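Local coordinates for protein ribosomal RNA methyltransferase, putative (Plasmodium falciparum, PDB 2PLW) that binds S-adenosylmethionine and probably transfers its methyl group to a ribose 2'-hydroxyl of ribosomal RNA, at residues Y17-K22 and T149-M154; Y66-E71 and D95-E100; D108-D113 and H138-Y143. One frame throughout, in Å; residues are numbered along the deposited sequence.

Contact 1 of 3, residues Y17-K22 and T149-M154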
loop_
_atom_site.group_PDB
_atom_site.type_symbol
_atom_site.label_atom_id
_atom_site.label_comp_id
_atom_site.label_asym_id
_atom_site.label_seq_id
_atom_site.Cartn_x
_atom_site.Cartn_y
_atom_site.Cartn_z
ATOM N N TYR A 17 7.015 13.263 -0.665
ATOM C CA TYR A 17 7.859 12.198 -1.200
ATOM C C TYR A 17 7.842 12.037 -2.713
ATOM O O TYR A 17 8.662 11.279 -3.240
ATOM C CB TYR A 17 7.560 10.874 -0.483
ATOM C CG TYR A 17 7.803 10.960 1.005
ATOM C CD1 TYR A 17 9.101 10.853 1.540
ATOM C CD2 TYR A 17 6.745 11.161 1.882
ATOM C CE1 TYR A 17 9.317 10.926 2.910
ATOM C CE2 TYR A 17 6.945 11.248 3.246
ATOM C CZ TYR A 17 8.230 11.134 3.756
ATOM O OH TYR A 17 8.401 11.230 5.114
ATOM N N LEU A 18 6.933 12.746 -3.396
ATOM C CA LEU A 18 6.848 12.835 -4.869
ATOM C C LEU A 18 7.076 11.533 -5.624
ATOM O O LEU A 18 8.118 11.349 -6.278
ATOM C CB LEU A 18 7.806 13.909 -5.432
ATOM C CG LEU A 18 7.416 15.387 -5.629
ATOM C CD1 LEU A 18 6.205 15.590 -6.582
ATOM C CD2 LEU A 18 7.219 16.082 -4.297
ATOM N N PHE A 19 6.093 10.643 -5.540
ATOM C CA PHE A 19 6.212 9.305 -6.098
ATOM C C PHE A 19 5.194 9.071 -7.203
ATOM O O PHE A 19 5.383 8.179 -8.022
ATOM C CB PHE A 19 6.100 8.233 -4.991
ATOM C CG PHE A 19 4.961 8.461 -4.032
ATOM C CD1 PHE A 19 3.676 8.011 -4.352
ATOM C CD2 PHE A 19 5.166 9.121 -2.811
ATOM C CE1 PHE A 19 2.612 8.206 -3.471
ATOM C CE2 PHE A 19 4.099 9.336 -1.930
ATOM C CZ PHE A 19 2.823 8.862 -2.262
ATOM N N LEU A 20 4.121 9.869 -7.241
ATOM C CA LEU A 20 3.098 9.693 -8.268
ATOM C C LEU A 20 3.531 10.340 -9.571
ATOM O O LEU A 20 3.508 11.565 -9.713
ATOM C CB LEU A 20 1.740 10.230 -7.828
ATOM C CG LEU A 20 1.100 9.522 -6.624
ATOM C CD1 LEU A 20 -0.111 10.324 -6.103
ATOM C CD2 LEU A 20 0.670 8.079 -6.975
ATOM N N LYS A 21 3.916 9.492 -10.517
ATOM C CA LYS A 21 4.607 9.922 -11.729
ATOM C C LYS A 21 3.990 9.225 -12.933
ATOM O O LYS A 21 3.269 8.232 -12.783
ATOM C CB LYS A 21 6.092 9.564 -11.622
ATOM C CG LYS A 21 6.890 10.459 -10.667
ATOM C CD LYS A 21 8.338 10.004 -10.441
ATOM C CE LYS A 21 8.412 8.783 -9.504
ATOM N NZ LYS A 21 9.717 8.522 -8.786
ATOM N N LYS A 22 4.295 9.737 -14.123
ATOM C CA LYS A 22 3.780 9.172 -15.364
ATOM C C LYS A 22 4.311 7.760 -15.630
ATOM O O LYS A 22 5.393 7.408 -15.181
ATOM C CB LYS A 22 4.111 10.100 -16.547
ATOM C CG LYS A 22 5.586 10.206 -16.869
ATOM C CD LYS A 22 5.804 11.034 -18.142
ATOM C CE LYS A 22 7.263 11.022 -18.588
ATOM N NZ LYS A 22 8.236 11.679 -17.637
ATOM N N THR A 149 8.439 1.958 -5.345
ATOM C CA THR A 149 8.118 2.634 -4.064
ATOM C C THR A 149 7.038 1.870 -3.308
ATOM O O THR A 149 6.063 1.409 -3.882
ATOM C CB THR A 149 7.637 4.101 -4.319
ATOM O OG1 THR A 149 8.698 4.843 -4.929
ATOM C CG2 THR A 149 7.207 4.821 -3.034
ATOM N N TYR A 150 7.210 1.766 -2.002
ATOM C CA TYR A 150 6.241 1.063 -1.165
ATOM C C TYR A 150 5.988 1.923 0.037
ATOM O O TYR A 150 6.949 2.299 0.719
ATOM C CB TYR A 150 6.861 -0.253 -0.731
ATOM C CG TYR A 150 6.106 -1.018 0.341
ATOM C CD1 TYR A 150 4.726 -1.260 0.210
ATOM C CD2 TYR A 150 6.793 -1.611 1.402
ATOM C CE1 TYR A 150 4.016 -2.031 1.173
ATOM C CE2 TYR A 150 6.100 -2.384 2.369
ATOM C CZ TYR A 150 4.726 -2.591 2.239
ATOM O OH TYR A 150 4.032 -3.338 3.175
ATOM N N ILE A 151 4.721 2.241 0.288
ATOM C CA ILE A 151 4.330 3.019 1.476
ATOM C C ILE A 151 3.265 2.262 2.242
ATOM O O ILE A 151 2.258 1.843 1.687
ATOM C CB ILE A 151 3.847 4.440 1.098
ATOM C CG1 ILE A 151 4.948 5.124 0.294
ATOM C CG2 ILE A 151 3.542 5.202 2.384
ATOM C CD1 ILE A 151 4.604 6.535 -0.143
ATOM N N VAL A 152 3.505 2.027 3.528
ATOM C CA VAL A 152 2.563 1.209 4.291
ATOM C C VAL A 152 2.289 1.842 5.648
ATOM O O VAL A 152 3.217 2.263 6.352
ATOM C CB VAL A 152 3.065 -0.255 4.429
ATOM C CG1 VAL A 152 4.454 -0.324 5.083
ATOM C CG2 VAL A 152 2.041 -1.138 5.165
ATOM N N LYS A 153 1.009 1.907 5.993
ATOM C CA LYS A 153 0.612 2.428 7.307
ATOM C C LYS A 153 0.721 1.366 8.407
ATOM O O LYS A 153 0.500 0.182 8.168
ATOM C CB LYS A 153 -0.815 2.988 7.238
ATOM C CG LYS A 153 -1.239 3.776 8.479
ATOM C CD LYS A 153 -2.630 4.389 8.296
ATOM C CE LYS A 153 -3.766 3.419 8.139
ATOM N NZ LYS A 153 -5.040 4.153 7.845
ATOM N N MET A 154 1.052 1.803 9.621
ATOM C CA MET A 154 0.924 0.904 10.773
ATOM C C MET A 154 0.734 1.724 12.036
ATOM O O MET A 154 1.036 2.941 12.037
ATOM C CB MET A 154 2.150 0.008 10.924
ATOM C CG MET A 154 3.410 0.732 11.411
ATOM S SD MET A 154 4.768 -0.406 11.798
ATOM C CE MET A 154 3.978 -1.529 12.962
#

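Contact 2 of 3, residues Y66-E71 and D95-E100. With SAM (S-adenosylmethionine), chain C.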
loop_
_atom_site.group_PDB
_atom_site.type_symbol
_atom_site.label_atom_id
_atom_site.label_comp_id
_atom_site.label_asym_id
_atom_site.label_seq_id
_atom_site.Cartn_x
_atom_site.Cartn_y
_atom_site.Cartn_z
ATOM N N TYR A 66 -8.981 -0.117 -11.736
ATOM C CA TYR A 66 -9.282 -1.549 -11.639
ATOM C C TYR A 66 -9.468 -1.844 -10.166
ATOM O O TYR A 66 -8.621 -1.465 -9.354
ATOM C CB TYR A 66 -8.125 -2.395 -12.136
ATOM C CG TYR A 66 -7.739 -2.189 -13.574
ATOM C CD1 TYR A 66 -8.314 -2.954 -14.578
ATOM C CD2 TYR A 66 -6.768 -1.249 -13.929
ATOM C CE1 TYR A 66 -7.938 -2.782 -15.910
ATOM C CE2 TYR A 66 -6.408 -1.062 -15.269
ATOM C CZ TYR A 66 -6.994 -1.836 -16.246
ATOM O OH TYR A 66 -6.654 -1.667 -17.577
ATOM N N PHE A 67 -10.558 -2.505 -9.801
ATOM C CA PHE A 67 -10.733 -2.879 -8.414
ATOM C C PHE A 67 -10.661 -4.403 -8.275
ATOM O O PHE A 67 -11.130 -5.151 -9.152
ATOM C CB PHE A 67 -12.062 -2.344 -7.851
ATOM C CG PHE A 67 -12.380 -2.874 -6.478
ATOM C CD1 PHE A 67 -11.644 -2.453 -5.380
ATOM C CD2 PHE A 67 -13.409 -3.787 -6.296
ATOM C CE1 PHE A 67 -11.942 -2.935 -4.112
ATOM C CE2 PHE A 67 -13.717 -4.287 -5.024
ATOM C CZ PHE A 67 -12.968 -3.877 -3.943
ATOM N N ILE A 68 -10.068 -4.846 -7.170
ATOM C CA ILE A 68 -9.997 -6.273 -6.846
ATOM C C ILE A 68 -10.467 -6.438 -5.419
ATOM O O ILE A 68 -9.874 -5.882 -4.497
ATOM C CB ILE A 68 -8.561 -6.842 -7.018
ATOM C CG1 ILE A 68 -8.146 -6.787 -8.499
ATOM C CG2 ILE A 68 -8.479 -8.261 -6.409
ATOM C CD1 ILE A 68 -6.641 -7.080 -8.741
ATOM N N GLN A 69 -11.545 -7.197 -5.228
ATOM C CA GLN A 69 -11.931 -7.491 -3.867
ATOM C C GLN A 69 -11.054 -8.624 -3.325
ATOM O O GLN A 69 -10.911 -9.687 -3.946
ATOM C CB GLN A 69 -13.414 -7.844 -3.730
ATOM C CG GLN A 69 -13.795 -7.952 -2.272
ATOM C CD GLN A 69 -15.208 -8.477 -2.048
ATOM O OE1 GLN A 69 -15.789 -9.099 -2.926
ATOM N NE2 GLN A 69 -15.757 -8.221 -0.857
ATOM N N GLY A 70 -10.457 -8.389 -2.174
ATOM C CA GLY A 70 -9.615 -9.409 -1.547
ATOM C C GLY A 70 -8.933 -8.950 -0.287
ATOM O O GLY A 70 -8.661 -7.771 -0.109
ATOM N N GLU A 71 -8.682 -9.888 0.616
ATOM C CA GLU A 71 -7.977 -9.558 1.828
ATOM C C GLU A 71 -6.510 -9.981 1.671
ATOM O O GLU A 71 -6.208 -11.171 1.562
ATOM C CB GLU A 71 -8.633 -10.262 3.025
ATOM C CG GLU A 71 -7.874 -10.062 4.332
ATOM C CD GLU A 71 -8.594 -10.682 5.523
ATOM O OE1 GLU A 71 -9.580 -11.419 5.317
ATOM O OE2 GLU A 71 -8.163 -10.431 6.656
ATOM N N ASP A 95 -4.163 -12.983 -6.916
ATOM C CA ASP A 95 -3.065 -13.177 -7.872
ATOM C C ASP A 95 -3.533 -13.304 -9.319
ATOM O O ASP A 95 -2.936 -12.736 -10.223
ATOM C CB ASP A 95 -2.254 -14.384 -7.477
ATOM C CG ASP A 95 -1.796 -14.306 -6.044
ATOM O OD1 ASP A 95 -0.758 -13.667 -5.766
ATOM O OD2 ASP A 95 -2.503 -14.886 -5.194
ATOM N N TYR A 96 -4.587 -14.084 -9.532
ATOM C CA TYR A 96 -5.084 -14.281 -10.887
ATOM C C TYR A 96 -5.777 -13.041 -11.455
ATOM O O TYR A 96 -5.630 -12.720 -12.646
ATOM C CB TYR A 96 -5.875 -15.591 -10.989
ATOM C CG TYR A 96 -4.859 -16.708 -11.191
ATOM C CD1 TYR A 96 -4.454 -17.523 -10.124
ATOM C CD2 TYR A 96 -4.227 -16.881 -12.427
ATOM C CE1 TYR A 96 -3.497 -18.490 -10.295
ATOM C CE2 TYR A 96 -3.260 -17.882 -12.606
ATOM C CZ TYR A 96 -2.907 -18.672 -11.528
ATOM O OH TYR A 96 -1.960 -19.643 -11.686
ATOM N N LYS A 97 -6.419 -12.280 -10.576
ATOM C CA LYS A 97 -6.947 -10.976 -10.977
ATOM C C LYS A 97 -5.827 -9.992 -11.326
ATOM O O LYS A 97 -5.923 -9.272 -12.310
ATOM C CB LYS A 97 -7.851 -10.412 -9.888
ATOM C CG LYS A 97 -9.144 -11.209 -9.747
ATOM C CD LYS A 97 -10.035 -10.580 -8.716
ATOM C CE LYS A 97 -10.982 -11.593 -8.056
ATOM N NZ LYS A 97 -11.548 -11.039 -6.764
ATOM N N LEU A 98 -4.763 -9.960 -10.524
ATOM C CA LEU A 98 -3.564 -9.187 -10.895
ATOM C C LEU A 98 -2.948 -9.631 -12.207
ATOM O O LEU A 98 -2.542 -8.802 -13.008
ATOM C CB LEU A 98 -2.501 -9.185 -9.783
ATOM C CG LEU A 98 -2.879 -8.337 -8.582
ATOM C CD1 LEU A 98 -1.933 -8.637 -7.397
ATOM C CD2 LEU A 98 -2.904 -6.811 -8.922
ATOM N N LYS A 99 -2.883 -10.942 -12.424
ATOM C CA LYS A 99 -2.322 -11.499 -13.669
ATOM C C LYS A 99 -3.086 -10.998 -14.908
ATOM O O LYS A 99 -2.476 -10.621 -15.900
ATOM C CB LYS A 99 -2.364 -13.032 -13.603
ATOM C CG LYS A 99 -1.614 -13.756 -14.723
ATOM C CD LYS A 99 -1.642 -15.278 -14.516
ATOM C CE LYS A 99 -0.582 -15.734 -13.509
ATOM N NZ LYS A 99 0.767 -15.857 -14.164
ATOM N N GLU A 100 -4.419 -11.010 -14.830
ATOM C CA GLU A 100 -5.299 -10.492 -15.877
ATOM C C GLU A 100 -4.912 -9.068 -16.255
ATOM O O GLU A 100 -4.920 -8.713 -17.421
ATOM C CB GLU A 100 -6.754 -10.471 -15.399
ATOM C CG GLU A 100 -7.542 -11.751 -15.565
ATOM C CD GLU A 100 -9.035 -11.520 -15.305
ATOM O OE1 GLU A 100 -9.830 -11.595 -16.275
ATOM O OE2 GLU A 100 -9.409 -11.246 -14.129
HETATM N N SAM C . -7.291 4.920 1.751
HETATM C CA SAM C . -8.775 4.695 1.719
HETATM C C SAM C . -9.506 5.843 1.021
HETATM O O SAM C . -8.912 6.908 0.848
HETATM O OXT SAM C . -10.663 5.741 0.596
HETATM C CB SAM C . -9.292 4.509 3.152
HETATM C CG SAM C . -8.798 3.159 3.670
HETATM S SD SAM C . -9.620 2.561 5.159
HETATM C CE SAM C . -8.924 3.736 6.332
HETATM C "C5'" SAM C . -8.690 1.052 5.540
HETATM C "C4'" SAM C . -9.152 -0.110 4.660
HETATM O "O4'" SAM C . -8.229 -1.189 4.832
HETATM C "C3'" SAM C . -10.557 -0.676 4.983
HETATM O "O3'" SAM C . -11.465 -0.417 3.935
HETATM C "C2'" SAM C . -10.322 -2.184 5.162
HETATM O "O2'" SAM C . -11.305 -3.049 4.604
HETATM C "C1'" SAM C . -8.968 -2.367 4.501
HETATM N N9 SAM C . -8.208 -3.551 4.909
HETATM C C8 SAM C . -7.837 -3.946 6.178
HETATM N N7 SAM C . -7.110 -5.079 6.079
HETATM C C5 SAM C . -7.013 -5.399 4.762
HETATM C C6 SAM C . -6.385 -6.439 4.073
HETATM N N6 SAM C . -5.712 -7.382 4.717
HETATM N N1 SAM C . -6.453 -6.496 2.704
HETATM C C2 SAM C . -7.135 -5.534 1.980
HETATM N N3 SAM C . -7.746 -4.495 2.655
HETATM C C4 SAM C . -7.696 -4.445 4.018
#

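Contact 3 of 3, residues D108-D113 and H138-Y143. With SAM (S-adenosylmethionine), chain C.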
loop_
_atom_site.group_PDB
_atom_site.type_symbol
_atom_site.label_atom_id
_atom_site.label_comp_id
_atom_site.label_asym_id
_atom_site.label_seq_id
_atom_site.Cartn_x
_atom_site.Cartn_y
_atom_site.Cartn_z
ATOM N N ASP A 108 4.879 -0.614 -9.942
ATOM C CA ASP A 108 5.866 0.401 -9.588
ATOM C C ASP A 108 5.703 1.084 -8.236
ATOM O O ASP A 108 6.698 1.498 -7.619
ATOM C CB ASP A 108 5.906 1.459 -10.683
ATOM C CG ASP A 108 6.223 0.866 -12.022
ATOM O OD1 ASP A 108 7.373 0.449 -12.204
ATOM O OD2 ASP A 108 5.309 0.750 -12.869
ATOM N N ILE A 109 4.455 1.246 -7.811
ATOM C CA ILE A 109 4.139 1.927 -6.578
ATOM C C ILE A 109 3.083 1.123 -5.863
ATOM O O ILE A 109 2.002 0.858 -6.423
ATOM C CB ILE A 109 3.614 3.370 -6.828
ATOM C CG1 ILE A 109 4.609 4.167 -7.671
ATOM C CG2 ILE A 109 3.321 4.050 -5.507
ATOM C CD1 ILE A 109 4.001 5.462 -8.297
ATOM N N ILE A 110 3.422 0.680 -4.661
ATOM C CA ILE A 110 2.456 -0.055 -3.859
ATOM C C ILE A 110 2.216 0.743 -2.587
ATOM O O ILE A 110 3.139 0.997 -1.827
ATOM C CB ILE A 110 2.931 -1.487 -3.563
ATOM C CG1 ILE A 110 3.006 -2.302 -4.861
ATOM C CG2 ILE A 110 1.962 -2.183 -2.581
ATOM C CD1 ILE A 110 3.641 -3.713 -4.640
ATOM N N LEU A 111 0.966 1.130 -2.400
ATOM C CA LEU A 111 0.535 1.930 -1.256
ATOM C C LEU A 111 -0.416 1.097 -0.403
ATOM O O LEU A 111 -1.247 0.354 -0.926
ATOM C CB LEU A 111 -0.212 3.187 -1.721
ATOM C CG LEU A 111 0.471 4.047 -2.799
ATOM C CD1 LEU A 111 -0.440 5.155 -3.346
ATOM C CD2 LEU A 111 1.775 4.658 -2.279
ATOM N N SER A 112 -0.303 1.238 0.906
ATOM C CA SER A 112 -1.276 0.635 1.791
ATOM C C SER A 112 -1.723 1.605 2.869
ATOM O O SER A 112 -0.917 2.083 3.674
ATOM C CB SER A 112 -0.734 -0.645 2.431
ATOM O OG SER A 112 -1.612 -1.064 3.442
ATOM N N ASP A 113 -3.022 1.871 2.863
ATOM C CA ASP A 113 -3.687 2.596 3.942
ATOM C C ASP A 113 -4.532 1.618 4.770
ATOM O O ASP A 113 -5.429 2.043 5.513
ATOM C CB ASP A 113 -4.581 3.697 3.348
ATOM C CG ASP A 113 -5.009 4.734 4.378
ATOM O OD1 ASP A 113 -4.186 5.047 5.273
ATOM O OD2 ASP A 113 -6.159 5.237 4.265
ATOM N N HIS A 138 5.009 -9.051 2.680
ATOM C CA HIS A 138 5.252 -10.318 2.000
ATOM C C HIS A 138 4.627 -10.338 0.608
ATOM O O HIS A 138 5.237 -10.819 -0.339
ATOM C CB HIS A 138 4.693 -11.453 2.851
ATOM C CG HIS A 138 4.974 -12.805 2.287
ATOM N ND1 HIS A 138 6.195 -13.431 2.427
ATOM C CD2 HIS A 138 4.198 -13.639 1.556
ATOM C CE1 HIS A 138 6.156 -14.600 1.811
ATOM N NE2 HIS A 138 4.958 -14.749 1.274
ATOM N N PHE A 139 3.399 -9.826 0.504
ATOM C CA PHE A 139 2.703 -9.733 -0.765
ATOM C C PHE A 139 3.433 -8.718 -1.683
ATOM O O PHE A 139 3.695 -8.977 -2.875
ATOM C CB PHE A 139 1.247 -9.350 -0.500
ATOM C CG PHE A 139 0.532 -8.839 -1.703
ATOM C CD1 PHE A 139 -0.016 -9.718 -2.614
ATOM C CD2 PHE A 139 0.466 -7.471 -1.954
ATOM C CE1 PHE A 139 -0.674 -9.258 -3.734
ATOM C CE2 PHE A 139 -0.193 -6.984 -3.089
ATOM C CZ PHE A 139 -0.762 -7.881 -3.975
ATOM N N MET A 140 3.803 -7.577 -1.108
ATOM C CA MET A 140 4.527 -6.509 -1.841
ATOM C C MET A 140 5.794 -7.038 -2.528
ATOM O O MET A 140 6.051 -6.770 -3.718
ATOM C CB MET A 140 4.849 -5.338 -0.870
ATOM C CG MET A 140 5.849 -4.263 -1.468
ATOM S SD MET A 140 7.528 -4.693 -1.474
ATOM C CE MET A 140 7.889 -4.820 0.273
ATOM N N GLU A 141 6.580 -7.810 -1.786
ATOM C CA GLU A 141 7.817 -8.358 -2.309
ATOM C C GLU A 141 7.634 -9.152 -3.590
ATOM O O GLU A 141 8.545 -9.209 -4.427
ATOM C CB GLU A 141 8.431 -9.293 -1.285
ATOM C CG GLU A 141 9.348 -8.675 -0.273
ATOM C CD GLU A 141 10.308 -9.729 0.230
ATOM O OE1 GLU A 141 9.819 -10.697 0.843
ATOM O OE2 GLU A 141 11.532 -9.628 -0.049
ATOM N N GLN A 142 6.474 -9.802 -3.724
ATOM C CA GLN A 142 6.183 -10.606 -4.914
ATOM C C GLN A 142 5.897 -9.752 -6.117
ATOM O O GLN A 142 6.258 -10.135 -7.227
ATOM C CB GLN A 142 4.983 -11.528 -4.650
ATOM C CG GLN A 142 5.220 -12.515 -3.481
ATOM C CD GLN A 142 3.932 -13.200 -3.039
ATOM O OE1 GLN A 142 3.184 -13.726 -3.857
ATOM N NE2 GLN A 142 3.649 -13.142 -1.745
ATOM N N TYR A 143 5.279 -8.587 -5.890
ATOM C CA TYR A 143 4.690 -7.794 -6.994
ATOM C C TYR A 143 5.399 -6.485 -7.311
ATOM O O TYR A 143 5.148 -5.911 -8.355
ATOM C CB TYR A 143 3.183 -7.547 -6.761
ATOM C CG TYR A 143 2.410 -8.836 -6.976
ATOM C CD1 TYR A 143 2.085 -9.242 -8.260
ATOM C CD2 TYR A 143 2.058 -9.642 -5.895
ATOM C CE1 TYR A 143 1.412 -10.459 -8.488
ATOM C CE2 TYR A 143 1.375 -10.884 -6.109
ATOM C CZ TYR A 143 1.065 -11.257 -7.405
ATOM O OH TYR A 143 0.404 -12.455 -7.681
HETATM N N SAM C . -7.291 4.920 1.751
HETATM C CA SAM C . -8.775 4.695 1.719
HETATM C C SAM C . -9.506 5.843 1.021
HETATM O O SAM C . -8.912 6.908 0.848
HETATM O OXT SAM C . -10.663 5.741 0.596
HETATM C CB SAM C . -9.292 4.509 3.152
HETATM C CG SAM C . -8.798 3.159 3.670
HETATM S SD SAM C . -9.620 2.561 5.159
HETATM C CE SAM C . -8.924 3.736 6.332
HETATM C "C5'" SAM C . -8.690 1.052 5.540
HETATM C "C4'" SAM C . -9.152 -0.110 4.660
HETATM O "O4'" SAM C . -8.229 -1.189 4.832
HETATM C "C3'" SAM C . -10.557 -0.676 4.983
HETATM O "O3'" SAM C . -11.465 -0.417 3.935
HETATM C "C2'" SAM C . -10.322 -2.184 5.162
HETATM O "O2'" SAM C . -11.305 -3.049 4.604
HETATM C "C1'" SAM C . -8.968 -2.367 4.501
HETATM N N9 SAM C . -8.208 -3.551 4.909
HETATM C C8 SAM C . -7.837 -3.946 6.178
HETATM N N7 SAM C . -7.110 -5.079 6.079
HETATM C C5 SAM C . -7.013 -5.399 4.762
HETATM C C6 SAM C . -6.385 -6.439 4.073
HETATM N N6 SAM C . -5.712 -7.382 4.717
HETATM N N1 SAM C . -6.453 -6.496 2.704
HETATM C C2 SAM C . -7.135 -5.534 1.980
HETATM N N3 SAM C . -7.746 -4.495 2.655
HETATM C C4 SAM C . -7.696 -4.445 4.018
#

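Contact 1 of 3, residues Y17-K22 and T149-M154
F19, in the loop that follows helix 7-17, faces T149 and I151 on strand 148-155, with the backbones closest at F19 and T149, whose CA atoms are 7.2 Å apart. No hydrogen bond joins the two segments, and the contact is a small apolar one in which a single aromatic ring does nearly all the work on the loop side. The chain leaves the helix at L18, where phi is positive, and the next residue turns its side chain toward the strand. With chi1 at 46°, CG of F19 sits between the backbone N and the carbonyl carbon, a setting that brings one ring face over the end of I151. There the methyl CD1 of I151 lies 3.8 Å from the centroid of the F19 ring, 27° off the ring normal, a CH-pi contact shifted toward the rim. Its nearest ring atom is CE2 of F19, 3.4 Å from I151 CD1. The isoleucine reaches this far because its chain is extended, chi2 being 180°, and the two side chains approach from opposite directions. T149 adds a lighter touch through its methyl branch: CG2 of T149 comes within 4.1 Å of F19 CB, obliquely to the ring. All three residues are buried. The loop joining helix 7-17 to strand 24-29 is thus packed on a central strand of the Rossmann-like sheet of class I methyltransferases, the strand that also carries K153, the predicted proton acceptor. In the backbone of the turn, the amide nitrogens of F19 and L20 both bond to OD1 of D14. Strand 107-112 borders the same patch, L111 touching both F19 and I151, while Y17 packs on V192 of strand 188-196; Y150, on the opposite face of strand 148-155, packs instead against helices 122-143 and 160-168.

Contact 2 of 3, residues Y66-E71 and D95-E100
I68 and K97 meet in a strand-to-helix packing contact at the margin of the sheet, where helix 93-102 covers one face of the outermost strand 66-69. The short segments run almost antiparallel, at 166°, with their axes 9.3 Å apart. I68 supplies most of the strand's share. Its branch CG2 lies against the side chain of K97, 3.6 Å from K97 CD, while the other branch sends I68 CD1 to 3.7 Å from K97 CB. K97 therefore lays its CB and CD along the isoleucine, while its charged end lies beyond. I68 CD1 also meets L98 CD2 at 3.8 Å, the leucine coming in roughly perpendicular to I68. A helix running antiparallel to the strand it covers belongs to the Rossmann-like sheet of class I methyltransferases, in which parallel strands are linked by helices and the cofactor lies at their C-terminal ends. Helix 93-102 is accordingly part of the connection from strand 66-69 to strand 107-112. Beyond its methylenes K97 runs on extended, chi2 -177°, along the strand toward its C-terminal end, where NZ makes a weak hydrogen bond of 3.2 Å to the backbone O of Q69. The polar end of Q69 looks elsewhere, its NE2 bonding to the carbonyl O of K56. Just past the strand the chain enters the cofactor pocket: G70 O is 3.4 Å from C2 of the adenine of S-adenosylmethionine, and CG of E71, whose chain is extended, lies 3.5 Å from the adenine amino nitrogen N6. I54 of strand 49-55 and I101 of the helix pack on I68 as well.

Contact 3 of 3, residues D108-D113 and H138-Y143
Strand 109-112 packs against the last turns of helix 122-143, the backbones coming closest at I110 and M140, whose CA atoms are 7.1 Å apart. One side chain of the strand, I110, accounts for the contact. Its CG1 branch lies beside the backbone N and is extended at chi2 (173°), which carries the methyl CD1 to the helix, where it rests 3.9 Å from M140 CG. M140 sets out toward the strand but bends at chi2 (-78°) and again at chi3, so that CG rather than the sulfur presses on I110 and the thioether turns off to the flank. The same I110 CD1 lies 4.4 Å from CB of Y143, and thus touches two residues one turn apart on the same side of the helix. Y143 directs its ring elsewhere: its OH bonds to OD1 of D95 on helix 93-102. Helix 122-143 connects strand 107-112 to its parallel neighbour 148-155, in the beta-alpha-beta manner of the Rossmann-like fold, and I110 and M140 pack the helix of that crossover onto its first strand. Just past the C-terminal end of the strand, D113 leaves the packing for the cofactor. Its OD2 accepts a hydrogen bond of 2.8 Å from the amino nitrogen N of S-adenosylmethionine, while OD1 pairs with NZ of K153, the predicted proton acceptor, and with OH of Y190. A single carboxylate thus contacts both the cofactor and the lysine, consistent with a part in placing both. Around this core, strand 107-112 lies in the sheet between strands 24-29 and 148-155: I110 also touches I29 and Y150, and M140 packs on Y150, while L111 on the reverse face meets W36 and I40 of helix 35-43.

From the N terminus, the chain first passes through 17-22, whose partner 149-154 lies more than 120 residues on, so contact 1 closes the widest loop. Within it, contact 2 joins 66-71 to 95-100, and after that has closed, contact 3 joins 108-113 to 138-143; the two follow in series and neither crosses the other. All three reach the same sheet. Contact 2 binds its outermost strand 66-69, while contacts 1 and 3 meet directly, since strands 107-112 and 148-155 are neighbours. Contacts 2 and 3 touch through helices 93-102 and 122-143, and both also touch S-adenosylmethionine, at its adenine and amino ends respectively.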